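Local coordinates for porin (Rhodobacter blasticus, PDB 3PRN), which forms trimeric outer-membrane channels that let small hydrophilic solutes of up to about 0.6 kDa diffuse passively, at residues Y96-G101 against Q223-G228; Y148-Q153 against S158-E163; Q70-T73 against V78-S81; T39-D42 against T46-A49; T87-V92 against G108-S113. The protein carries 1 engineered substitution. One frame throughout, in Å; residues are numbered along the deposited sequence. Where two conformers were deposited one is given.

Contact 1 (Y96-G101 against Q223-G228); sequences YDSEMG and QVTLYG
Ser98 and Tyr227 bring their CA atoms to 5.6 Å where the type I beta turn Tyr96-Glu99 lies against barrel strand 223-232, with no hydrogen bond running directly between the two segments. The turn belongs to the long loop that folds into the barrel and narrows the channel, as in other bacterial porins, and side chains fasten it to the wall. Tyr227 covers the largest share: with CG between the backbone N and carbonyl carbon (chi1 68°), its ring is laid against the Asp97-Ser98 peptide, which crosses one face, Ser98 N over the centre and Asp97 C offset toward the rim. A small residue suits position Ser98, where CB packs on Tyr227 CB at 3.7 Å, while OG, hydrogen-bonded to Ser106, rests 3.9 Å from the methyl CG2 of Thr225. That threonine turns OG1 to Gly108 O and Ser242. A leucine in place of Tyr227 would probably uncover the turn peptide and leave the bridging water without its barrel-side acceptor. That water sits at the edge of the ring, in its plane, donating to Tyr227 OH at 2.8 Å and to Asp97 OD2 at 2.7 Å.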
# COMPACT_ATOMS: atom_id res chain seq x y z
N TYR A 96 27.23 -9.01 -9.81
CA TYR A 96 26.86 -7.62 -10.07
C TYR A 96 27.91 -6.64 -9.59
O TYR A 96 27.66 -5.41 -9.58
CB TYR A 96 25.52 -7.29 -9.32
CG TYR A 96 24.34 -8.08 -9.89
CD1 TYR A 96 24.02 -7.96 -11.24
CD2 TYR A 96 23.57 -8.90 -9.08
CE1 TYR A 96 22.95 -8.63 -11.81
CE2 TYR A 96 22.54 -9.65 -9.63
CZ TYR A 96 22.21 -9.46 -10.98
OH TYR A 96 21.19 -10.18 -11.50
N ASP A 97 29.09 -7.08 -9.20
CA ASP A 97 30.10 -6.18 -8.62
C ASP A 97 30.77 -5.23 -9.53
O ASP A 97 31.51 -4.36 -9.01
CB ASP A 97 31.17 -6.98 -7.85
CG ASP A 97 30.64 -7.57 -6.57
OD1 ASP A 97 29.49 -7.38 -6.18
OD2 ASP A 97 31.37 -8.28 -5.87
N SER A 98 30.43 -5.20 -10.84
CA SER A 98 30.98 -4.12 -11.66
C SER A 98 30.04 -2.90 -11.68
O SER A 98 30.43 -1.82 -12.18
CB SER A 98 31.26 -4.61 -13.09
OG SER A 98 30.07 -4.76 -13.84
N GLU A 99 28.84 -3.02 -11.08
CA GLU A 99 27.89 -1.89 -11.09
C GLU A 99 28.45 -0.63 -10.46
O GLU A 99 29.29 -0.65 -9.56
CB GLU A 99 26.55 -2.31 -10.45
CG GLU A 99 25.79 -3.30 -11.36
CD GLU A 99 24.56 -3.90 -10.69
OE1 GLU A 99 24.41 -3.71 -9.45
OE2 GLU A 99 23.73 -4.54 -11.38
N MET A 100 27.97 0.53 -10.90
CA MET A 100 28.40 1.81 -10.44
C MET A 100 27.34 2.91 -10.68
O MET A 100 26.34 2.62 -11.35
CB MET A 100 29.68 2.22 -11.21
CG MET A 100 29.53 1.96 -12.72
SD MET A 100 30.88 2.77 -13.66
CE MET A 100 32.24 1.74 -13.20
N GLY A 101 27.59 4.08 -10.13
CA GLY A 101 26.65 5.19 -10.27
C GLY A 101 25.52 5.04 -9.21
O GLY A 101 25.39 3.97 -8.57
N GLN A 223 30.35 -13.66 -22.79
CA GLN A 223 30.73 -12.32 -22.34
C GLN A 223 31.77 -12.38 -21.26
O GLN A 223 31.78 -13.23 -20.36
CB GLN A 223 29.39 -11.70 -21.79
CG GLN A 223 29.58 -10.40 -21.02
CD GLN A 223 28.26 -9.78 -20.57
OE1 GLN A 223 27.21 -10.40 -20.54
NE2 GLN A 223 28.31 -8.49 -20.19
N VAL A 224 32.63 -11.38 -21.24
CA VAL A 224 33.63 -11.33 -20.17
C VAL A 224 33.64 -9.90 -19.66
O VAL A 224 33.56 -8.95 -20.44
CB VAL A 224 34.99 -11.64 -20.84
CG1 VAL A 224 36.15 -11.23 -19.95
CG2 VAL A 224 35.04 -13.13 -21.16
N THR A 225 33.70 -9.77 -18.34
CA THR A 225 33.73 -8.44 -17.71
C THR A 225 34.90 -8.45 -16.72
O THR A 225 35.00 -9.37 -15.91
CB THR A 225 32.41 -8.21 -16.90
OG1 THR A 225 31.36 -8.20 -17.87
CG2 THR A 225 32.45 -6.90 -16.15
N LEU A 226 35.71 -7.44 -16.88
CA LEU A 226 36.85 -7.19 -16.01
C LEU A 226 36.58 -5.88 -15.27
O LEU A 226 36.28 -4.85 -15.87
CB LEU A 226 38.14 -7.13 -16.86
CG LEU A 226 39.33 -6.52 -16.11
CD1 LEU A 226 39.82 -7.55 -15.10
CD2 LEU A 226 40.42 -6.15 -17.12
N TYR A 227 36.65 -5.95 -13.92
CA TYR A 227 36.37 -4.73 -13.18
C TYR A 227 37.28 -4.58 -11.97
O TYR A 227 37.93 -5.52 -11.53
CB TYR A 227 34.90 -4.74 -12.65
CG TYR A 227 34.67 -5.80 -11.58
CD1 TYR A 227 34.44 -7.10 -11.98
CD2 TYR A 227 34.74 -5.55 -10.22
CE1 TYR A 227 34.23 -8.14 -11.09
CE2 TYR A 227 34.55 -6.58 -9.29
CZ TYR A 227 34.29 -7.85 -9.73
OH TYR A 227 34.13 -8.93 -8.86
N GLY A 228 37.26 -3.37 -11.43
CA GLY A 228 38.07 -3.12 -10.24
C GLY A 228 37.55 -1.92 -9.48
O GLY A 228 36.84 -1.06 -10.02
O HOH W 1 34.08 -8.18 -6.12

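Contact 2 (Y148-Q153 against S158-E163); sequences YVDPDQ and SLVTEE
Val149 and Glu163 form an antiparallel hydrogen-bonded pair in the hairpin joining barrel strands 142-150 and 163-171, just where the strands give way to the connecting loop. Two backbone bonds, Val149 N to Glu163 O and Glu163 N to Val149 O, hold it at 2.9 Å each. Beyond this pair side chains take over. Glu162 bends at chi2 (96°) and runs beside Tyr148, pointing the same way: its CB touches Tyr148 CE1 at 3.6 Å and its CG meets the phenol OH at 3.5 Å, the aliphatic part of the acid running alongside the phenol. Tyrosine fits this border, since its side chain also touches a bound detergent molecule. Asp150 also lies alongside Glu162, the carboxylate planes 76° apart and the nearest oxygens, Asp150 OD1 and Glu162 OE2, 4.1 Å from each other; this probably raises the affinity of either for a proton. Asp150 OD1 also closes an Asx turn, taking Asp152 N at 3.1 Å from above its carboxylate plane. With an alanine in place of Asp150, Asp152 N would probably lose that acceptor and the turn at Pro151 be freer to shift. Proline, having no N-H to satisfy, suits the bend, and its CG and CD pack at 3.4 Å on Thr161 O, a buried oxygen with no polar partner. Nearby, the CG2 methyl of Val160 meets Asp150 OD1 at 3.5 Å.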
# COMPACT_ATOMS: atom_id res chain seq x y z
N TYR A 148 13.70 -22.92 -8.01
CA TYR A 148 12.81 -23.54 -9.01
C TYR A 148 11.62 -22.61 -9.21
O TYR A 148 10.96 -22.23 -8.20
CB TYR A 148 12.39 -24.91 -8.46
CG TYR A 148 11.20 -25.49 -9.20
CD1 TYR A 148 11.35 -26.13 -10.43
CD2 TYR A 148 9.94 -25.34 -8.66
CE1 TYR A 148 10.23 -26.64 -11.09
CE2 TYR A 148 8.81 -25.84 -9.29
CZ TYR A 148 8.98 -26.47 -10.52
OH TYR A 148 7.83 -26.95 -11.15
N VAL A 149 11.39 -22.14 -10.42
CA VAL A 149 10.29 -21.20 -10.63
C VAL A 149 9.33 -21.76 -11.66
O VAL A 149 9.72 -22.15 -12.77
CB VAL A 149 10.83 -19.84 -11.12
CG1 VAL A 149 9.66 -18.88 -11.38
CG2 VAL A 149 11.80 -19.20 -10.15
N ASP A 150 8.07 -21.85 -11.30
CA ASP A 150 7.03 -22.27 -12.27
C ASP A 150 6.27 -21.01 -12.59
O ASP A 150 5.61 -20.44 -11.70
CB ASP A 150 6.19 -23.31 -11.56
CG ASP A 150 5.08 -23.88 -12.45
OD1 ASP A 150 4.75 -23.27 -13.45
OD2 ASP A 150 4.50 -24.91 -12.03
N PRO A 151 6.29 -20.51 -13.80
CA PRO A 151 5.60 -19.27 -14.15
C PRO A 151 4.12 -19.35 -14.16
O PRO A 151 3.39 -18.31 -14.17
CB PRO A 151 6.18 -18.92 -15.50
CG PRO A 151 6.79 -20.16 -16.06
CD PRO A 151 7.06 -21.10 -14.92
N ASP A 152 3.53 -20.55 -14.16
CA ASP A 152 2.08 -20.64 -14.08
C ASP A 152 1.77 -21.97 -13.39
O ASP A 152 1.53 -23.00 -14.07
CB ASP A 152 1.35 -20.55 -15.43
CG ASP A 152 -0.16 -20.47 -15.23
OD1 ASP A 152 -0.77 -20.93 -14.23
OD2 ASP A 152 -0.82 -19.94 -16.15
N GLN A 153 1.75 -21.93 -12.07
CA GLN A 153 1.56 -23.12 -11.27
C GLN A 153 0.19 -23.76 -11.36
O GLN A 153 0.03 -24.90 -10.87
CB GLN A 153 1.91 -22.83 -9.78
CG GLN A 153 0.75 -22.09 -9.06
CD GLN A 153 0.87 -22.26 -7.54
OE1 GLN A 153 1.43 -23.25 -7.06
NE2 GLN A 153 0.32 -21.31 -6.79
N SER A 158 3.51 -30.26 -17.36
CA SER A 158 4.22 -30.53 -18.63
C SER A 158 3.84 -29.53 -19.70
O SER A 158 4.40 -29.52 -20.82
CB SER A 158 3.84 -31.96 -19.06
OG SER A 158 2.42 -31.93 -19.31
N LEU A 159 2.89 -28.64 -19.44
CA LEU A 159 2.52 -27.64 -20.44
C LEU A 159 3.26 -26.32 -20.29
O LEU A 159 2.99 -25.37 -21.07
CB LEU A 159 1.00 -27.42 -20.36
CG LEU A 159 0.19 -28.72 -20.67
CD1 LEU A 159 -1.26 -28.57 -20.29
CD2 LEU A 159 0.32 -29.03 -22.16
N VAL A 160 4.12 -26.15 -19.27
CA VAL A 160 4.81 -24.86 -19.09
C VAL A 160 6.29 -25.09 -18.92
O VAL A 160 6.72 -26.19 -18.55
CB VAL A 160 4.23 -24.05 -17.90
CG1 VAL A 160 2.75 -23.75 -18.17
CG2 VAL A 160 4.33 -24.77 -16.59
N THR A 161 7.12 -24.13 -19.17
CA THR A 161 8.56 -24.33 -18.98
C THR A 161 8.96 -23.79 -17.62
O THR A 161 8.77 -22.60 -17.38
CB THR A 161 9.32 -23.50 -20.05
OG1 THR A 161 8.78 -23.85 -21.33
CG2 THR A 161 10.80 -23.68 -19.99
N GLU A 162 9.51 -24.61 -16.77
CA GLU A 162 9.93 -24.14 -15.44
C GLU A 162 11.42 -23.83 -15.46
O GLU A 162 12.13 -24.44 -16.25
CB GLU A 162 9.63 -25.21 -14.38
CG GLU A 162 8.12 -25.38 -14.22
CD GLU A 162 7.57 -26.52 -15.06
OE1 GLU A 162 8.33 -27.41 -15.49
OE2 GLU A 162 6.34 -26.54 -15.33
N GLU A 163 11.88 -22.90 -14.62
CA GLU A 163 13.27 -22.53 -14.57
C GLU A 163 13.92 -23.17 -13.35
O GLU A 163 13.42 -23.06 -12.22
CB GLU A 163 13.40 -21.01 -14.48
CG GLU A 163 14.84 -20.55 -14.30
CD GLU A 163 14.93 -19.10 -13.89
OE1 GLU A 163 14.92 -18.79 -12.65
OE2 GLU A 163 15.00 -18.18 -14.80

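Contact 3 (Q70-T73 against V78-S81); sequences QFWT and VTVS
Trp72 and Ser81 stand with CA atoms only 4.1 Å apart, as a non-hydrogen-bonded pair, a close spacing that serine's small side chain suits. Ser81 CB touches Trp72 CB at 3.9 Å, and Trp72 CA makes a CA-H...O contact of 3.1 Å with Val80 O. Trp72 CG lies between its backbone N and carbonyl carbon (chi1 69°), which carries the indole away from strand 78-83 and against Lys50 of the adjoining strand, so that CB does most of the touching here. The methyl CG2 of Thr79 fits beside this CB at 4.0 Å, while Thr79 OG1 hydrogen-bonds to Ser74 OG. The two segments belong to the hairpin of strands 70-75 and 78-83, two neighbours in the sixteen-stranded antiparallel porin barrel, running at 149° to each other. The next pair, Thr73 with Val80, is hydrogen-bonded: Thr73 N reaches Val80 O at 2.8 Å and Val80 N returns to Thr73 O at 2.9 Å. On this other, surface-facing side the CA atoms stand farther apart, at 5.4 Å. The two side chains lie side by side and point the same way, yet Thr73 has two deposited conformers, leaving the position of its OG1 near Val80 doubtful. Branched Val80 is consistent with a lipid-facing surface and comes within about 5 Å of a bound detergent.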
# COMPACT_ATOMS: atom_id res chain seq x y z
N GLN A 70 6.41 -12.94 -0.55
CA GLN A 70 7.46 -13.95 -0.39
C GLN A 70 7.33 -14.47 1.06
O GLN A 70 7.17 -13.64 1.98
CB GLN A 70 8.84 -13.33 -0.63
CG GLN A 70 9.96 -14.36 -0.45
CD GLN A 70 11.35 -13.73 -0.44
OE1 GLN A 70 11.99 -13.67 0.61
NE2 GLN A 70 11.87 -13.26 -1.56
N PHE A 71 7.47 -15.76 1.30
CA PHE A 71 7.41 -16.40 2.59
C PHE A 71 8.68 -17.24 2.80
O PHE A 71 9.18 -17.84 1.86
CB PHE A 71 6.22 -17.35 2.77
CG PHE A 71 4.91 -16.73 2.35
CD1 PHE A 71 4.54 -16.74 1.02
CD2 PHE A 71 4.11 -16.08 3.28
CE1 PHE A 71 3.34 -16.13 0.58
CE2 PHE A 71 2.89 -15.51 2.85
CZ PHE A 71 2.52 -15.53 1.50
N TRP A 72 9.17 -17.31 4.03
CA TRP A 72 10.33 -18.18 4.27
C TRP A 72 10.27 -18.80 5.65
O TRP A 72 9.57 -18.34 6.55
CB TRP A 72 11.63 -17.42 4.09
CG TRP A 72 11.92 -16.38 5.13
CD1 TRP A 72 12.54 -16.56 6.37
CD2 TRP A 72 11.62 -14.98 5.04
NE1 TRP A 72 12.62 -15.36 7.03
CE2 TRP A 72 12.06 -14.37 6.23
CE3 TRP A 72 11.00 -14.20 4.05
CZ2 TRP A 72 11.93 -13.02 6.48
CZ3 TRP A 72 10.86 -12.83 4.31
CH2 TRP A 72 11.32 -12.26 5.51
N THR A 73 11.08 -19.88 5.80
CA THR A 73 11.26 -20.55 7.07
C THR A 73 12.78 -20.82 7.17
O THR A 73 13.33 -21.28 6.14
CB THR A 73 10.52 -21.88 7.22
OG1 THR A 73 11.18 -22.88 6.42
CG2 THR A 73 9.09 -21.76 6.71
N VAL A 78 19.81 -22.95 7.19
CA VAL A 78 19.06 -23.33 6.00
C VAL A 78 17.81 -22.43 5.89
O VAL A 78 17.09 -22.23 6.87
CB VAL A 78 18.58 -24.79 6.06
CG1 VAL A 78 17.79 -25.15 4.82
CG2 VAL A 78 19.78 -25.73 6.20
N THR A 79 17.54 -21.91 4.72
CA THR A 79 16.34 -21.09 4.49
C THR A 79 15.57 -21.64 3.31
O THR A 79 16.13 -21.95 2.24
CB THR A 79 16.65 -19.62 4.33
OG1 THR A 79 17.30 -19.08 5.48
CG2 THR A 79 15.36 -18.78 4.13
N VAL A 80 14.26 -21.88 3.51
CA VAL A 80 13.40 -22.32 2.44
C VAL A 80 12.41 -21.17 2.20
O VAL A 80 11.84 -20.69 3.18
CB VAL A 80 12.66 -23.60 2.75
CG1 VAL A 80 11.81 -24.04 1.55
CG2 VAL A 80 13.61 -24.76 3.06
N SER A 81 12.25 -20.73 0.99
CA SER A 81 11.38 -19.64 0.61
C SER A 81 10.44 -20.07 -0.49
O SER A 81 10.70 -20.95 -1.31
CB SER A 81 12.13 -18.34 0.29
OG SER A 81 13.03 -18.60 -0.75

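Contact 4 (T39-D42 against T46-A49); sequences TETD and TFGA
Phe47 faces Thr39 as an antiparallel hydrogen-bonded pair at the end of a barrel hairpin, Thr39 N giving to Phe47 O at 2.8 Å and Phe47 N to Thr39 O at 2.9 Å. From there its side chain can be followed outward. CB lies 4.1 Å from Thr39 O; CG stands anti to the carbonyl carbon (chi1 -62°), beside the backbone N, and this brings CD1 to the same oxygen, again at 4.1 Å, near the ring plane. Farther along that edge CE1 meets the methyl CG2 of Thr41 at 4.3 Å. The ring also meets Phe287 of the second subunit, with planes about 30° apart, so a large aromatic suits this trimer-facing place. Thr39 serves the same interface differently: its hydroxyl bonds to Asp288 O of the second subunit. On the opposite face of the hairpin, Thr46 and Glu40 lie side by side, and a water bridges the segments by accepting from Thr41 N at 3.1 Å and pairing with Thr46 OG1 at 2.9 Å. The turn is a short one, of the kind porins place at their periplasmic end. It joins strand 25-39 to strand 46-56, whose other neighbour in the barrel is strand 70-75.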
# COMPACT_ATOMS: atom_id res chain seq x y z
N THR A 39 8.12 -14.16 12.77
CA THR A 39 7.65 -14.86 13.95
C THR A 39 8.84 -15.76 14.37
O THR A 39 9.20 -16.68 13.62
CB THR A 39 6.44 -15.75 13.60
OG1 THR A 39 5.41 -14.94 12.95
CG2 THR A 39 5.83 -16.38 14.85
N GLU A 40 9.43 -15.47 15.48
CA GLU A 40 10.55 -16.28 16.01
C GLU A 40 9.96 -17.32 16.94
O GLU A 40 8.83 -17.14 17.46
CB GLU A 40 11.46 -15.30 16.77
CG GLU A 40 12.20 -14.41 15.74
CD GLU A 40 12.98 -13.30 16.43
OE1 GLU A 40 13.10 -13.23 17.68
OE2 GLU A 40 13.51 -12.42 15.67
N THR A 41 10.56 -18.49 17.10
CA THR A 41 10.02 -19.52 17.97
C THR A 41 11.18 -19.98 18.92
O THR A 41 12.33 -19.83 18.58
CB THR A 41 9.51 -20.77 17.25
OG1 THR A 41 10.59 -21.41 16.54
CG2 THR A 41 8.41 -20.40 16.23
N ASP A 42 10.80 -20.59 20.02
CA ASP A 42 11.88 -21.00 20.95
C ASP A 42 12.56 -22.25 20.42
O ASP A 42 13.62 -22.59 20.93
CB ASP A 42 11.40 -21.05 22.36
CG ASP A 42 10.25 -22.00 22.60
OD1 ASP A 42 10.02 -22.95 21.83
OD2 ASP A 42 9.51 -21.79 23.57
N THR A 46 12.59 -19.70 12.44
CA THR A 46 11.99 -18.38 12.23
C THR A 46 11.09 -18.46 10.99
O THR A 46 11.48 -19.11 10.01
CB THR A 46 13.11 -17.35 11.96
OG1 THR A 46 13.85 -17.24 13.18
CG2 THR A 46 12.52 -15.98 11.62
N PHE A 47 9.94 -17.85 11.02
CA PHE A 47 9.02 -17.73 9.91
C PHE A 47 8.97 -16.25 9.51
O PHE A 47 9.00 -15.38 10.38
CB PHE A 47 7.59 -18.21 10.16
CG PHE A 47 7.56 -19.69 10.49
CD1 PHE A 47 7.86 -20.11 11.77
CD2 PHE A 47 7.22 -20.62 9.50
CE1 PHE A 47 7.82 -21.48 12.06
CE2 PHE A 47 7.17 -21.96 9.81
CZ PHE A 47 7.48 -22.40 11.09
N GLY A 48 8.93 -15.98 8.21
CA GLY A 48 8.88 -14.59 7.77
C GLY A 48 8.06 -14.45 6.49
O GLY A 48 7.83 -15.37 5.69
N ALA A 49 7.63 -13.20 6.28
CA ALA A 49 6.87 -12.86 5.08
C ALA A 49 7.34 -11.45 4.68
O ALA A 49 7.68 -10.65 5.57
CB ALA A 49 5.37 -12.95 5.20
O HOH W 2 13.36 -18.28 15.89

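Contact 5 (T87-V92 against G108-S113); sequences TAFDSV and GDAQSS
Phe89 presents the edge of its ring to Ala110, with CE2 4.2 Å from the methyl CB and that carbon near the ring plane. Ser112 OG approaches the same CE2 obliquely at 4.1 Å. The Phe114 ring meets Phe89 edge-to-face, and Ile193 and Phe195 of the barrel wall pack on it too, so its surroundings are largely apolar. The second flat group, the Gln111 amide, folds back on its own segment: NE2 bonds to Asp109 O at 3.0 Å, the oxygen lying close to the amide plane. Both segments belong to the long constriction loop that enters the barrel between strands 78-83 and 131-138, and Phe89 stretches from the loop's short helix 88-91 to a later part of the same loop. Its CG is anti to the backbone N (chi1 -161°), and the ring thus extends from the helix to span the 10.0 Å between Phe89 CA and Ala110 CA. Alanine and serine are small enough to accept the ring's rim, and the serine hydroxyl has a weak hydrogen bond to Asn215. At the N-cap position Thr87 directs its hydroxyl to Phe115 O, while its carbonyl oxygen receives Ser91 OG at 2.8 Å, from above the carbonyl plane.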
# COMPACT_ATOMS: atom_id res chain seq x y z
N THR A 87 16.15 -15.83 -6.81
CA THR A 87 16.65 -16.96 -7.61
C THR A 87 18.18 -17.08 -7.54
O THR A 87 18.93 -16.17 -7.17
CB THR A 87 16.27 -16.78 -9.08
OG1 THR A 87 16.82 -15.57 -9.57
CG2 THR A 87 14.76 -16.73 -9.31
N ALA A 88 18.62 -18.30 -7.86
CA ALA A 88 20.06 -18.56 -7.74
C ALA A 88 20.95 -17.68 -8.59
O ALA A 88 21.92 -17.07 -8.10
CB ALA A 88 20.31 -20.05 -8.01
N PHE A 89 20.60 -17.47 -9.86
CA PHE A 89 21.48 -16.67 -10.73
C PHE A 89 21.52 -15.21 -10.29
O PHE A 89 22.51 -14.50 -10.52
CB PHE A 89 20.94 -16.79 -12.17
CG PHE A 89 21.94 -16.44 -13.25
CD1 PHE A 89 22.90 -17.39 -13.64
CD2 PHE A 89 21.92 -15.21 -13.87
CE1 PHE A 89 23.82 -17.09 -14.66
CE2 PHE A 89 22.86 -14.87 -14.87
CZ PHE A 89 23.80 -15.83 -15.25
N ASP A 90 20.44 -14.76 -9.64
CA ASP A 90 20.37 -13.38 -9.19
C ASP A 90 20.97 -13.24 -7.81
O ASP A 90 21.31 -12.11 -7.46
CB ASP A 90 18.91 -12.90 -9.22
CG ASP A 90 18.73 -11.38 -9.01
OD1 ASP A 90 19.25 -10.58 -9.77
OD2 ASP A 90 18.03 -10.97 -8.06
N SER A 91 21.11 -14.32 -7.03
CA SER A 91 21.61 -14.11 -5.67
C SER A 91 23.08 -14.41 -5.43
O SER A 91 23.59 -13.96 -4.41
CB SER A 91 20.81 -15.07 -4.73
OG SER A 91 19.42 -14.72 -4.84
N VAL A 92 23.78 -15.13 -6.30
CA VAL A 92 25.17 -15.44 -6.10
C VAL A 92 26.01 -14.16 -5.96
O VAL A 92 25.65 -13.10 -6.48
CB VAL A 92 25.94 -16.06 -7.30
CG1 VAL A 92 26.17 -17.56 -7.15
CG2 VAL A 92 25.22 -15.88 -8.63
N GLY A 108 28.50 -4.28 -18.01
CA GLY A 108 29.23 -5.52 -17.73
C GLY A 108 28.42 -6.55 -16.96
O GLY A 108 28.95 -7.65 -16.71
N ASP A 109 27.16 -6.24 -16.58
CA ASP A 109 26.30 -7.24 -15.95
C ASP A 109 25.90 -8.23 -17.06
O ASP A 109 25.94 -7.87 -18.26
CB ASP A 109 25.02 -6.54 -15.48
CG ASP A 109 25.16 -5.85 -14.13
OD1 ASP A 109 26.19 -5.98 -13.41
OD2 ASP A 109 24.17 -5.15 -13.75
N ALA A 110 25.52 -9.44 -16.75
CA ALA A 110 25.13 -10.46 -17.70
C ALA A 110 24.06 -9.96 -18.67
O ALA A 110 23.06 -9.34 -18.25
CB ALA A 110 24.58 -11.65 -16.94
N GLN A 111 24.22 -10.27 -19.96
CA GLN A 111 23.21 -9.85 -20.94
C GLN A 111 22.32 -11.04 -21.31
O GLN A 111 22.22 -11.43 -22.47
CB GLN A 111 23.91 -9.36 -22.22
CG GLN A 111 24.91 -8.24 -21.96
CD GLN A 111 24.20 -6.95 -21.59
OE1 GLN A 111 23.40 -6.46 -22.38
NE2 GLN A 111 24.45 -6.38 -20.43
N SER A 112 21.68 -11.62 -20.31
CA SER A 112 20.76 -12.76 -20.54
C SER A 112 19.44 -12.47 -19.84
O SER A 112 19.32 -11.44 -19.14
CB SER A 112 21.38 -14.06 -20.02
OG SER A 112 21.88 -13.87 -18.71
N SER A 113 18.44 -13.25 -20.09
CA SER A 113 17.12 -13.15 -19.50
C SER A 113 16.97 -14.27 -18.48
O SER A 113 17.24 -15.44 -18.78
CB SER A 113 16.02 -13.50 -20.54
OG SER A 113 15.84 -12.40 -21.42

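How the contacts relate
Contacts 2, 3 and 4 are hairpin contacts of the barrel wall, built on paired backbone hydrogen bonds; contact 1 sets the inserted loop against the wall and contact 5 packs it on itself, neither with a direct hydrogen bond between its segments. Contact 1 is buried and contact 3 lies at the surface, with the others between. Contacts 3 and 4 lie on neighbouring strands, where Trp72 N probably bonds to Gly48 O, and both reach the second subunit. Contacts 1 and 5 meet inside the channel: Tyr96 OH probably bonds to Asp90 OD1, and the carboxylates of Glu99 and Asp109 come close together. Contact 5 also touches contact 2, through Thr87 against Val149 and Glu163.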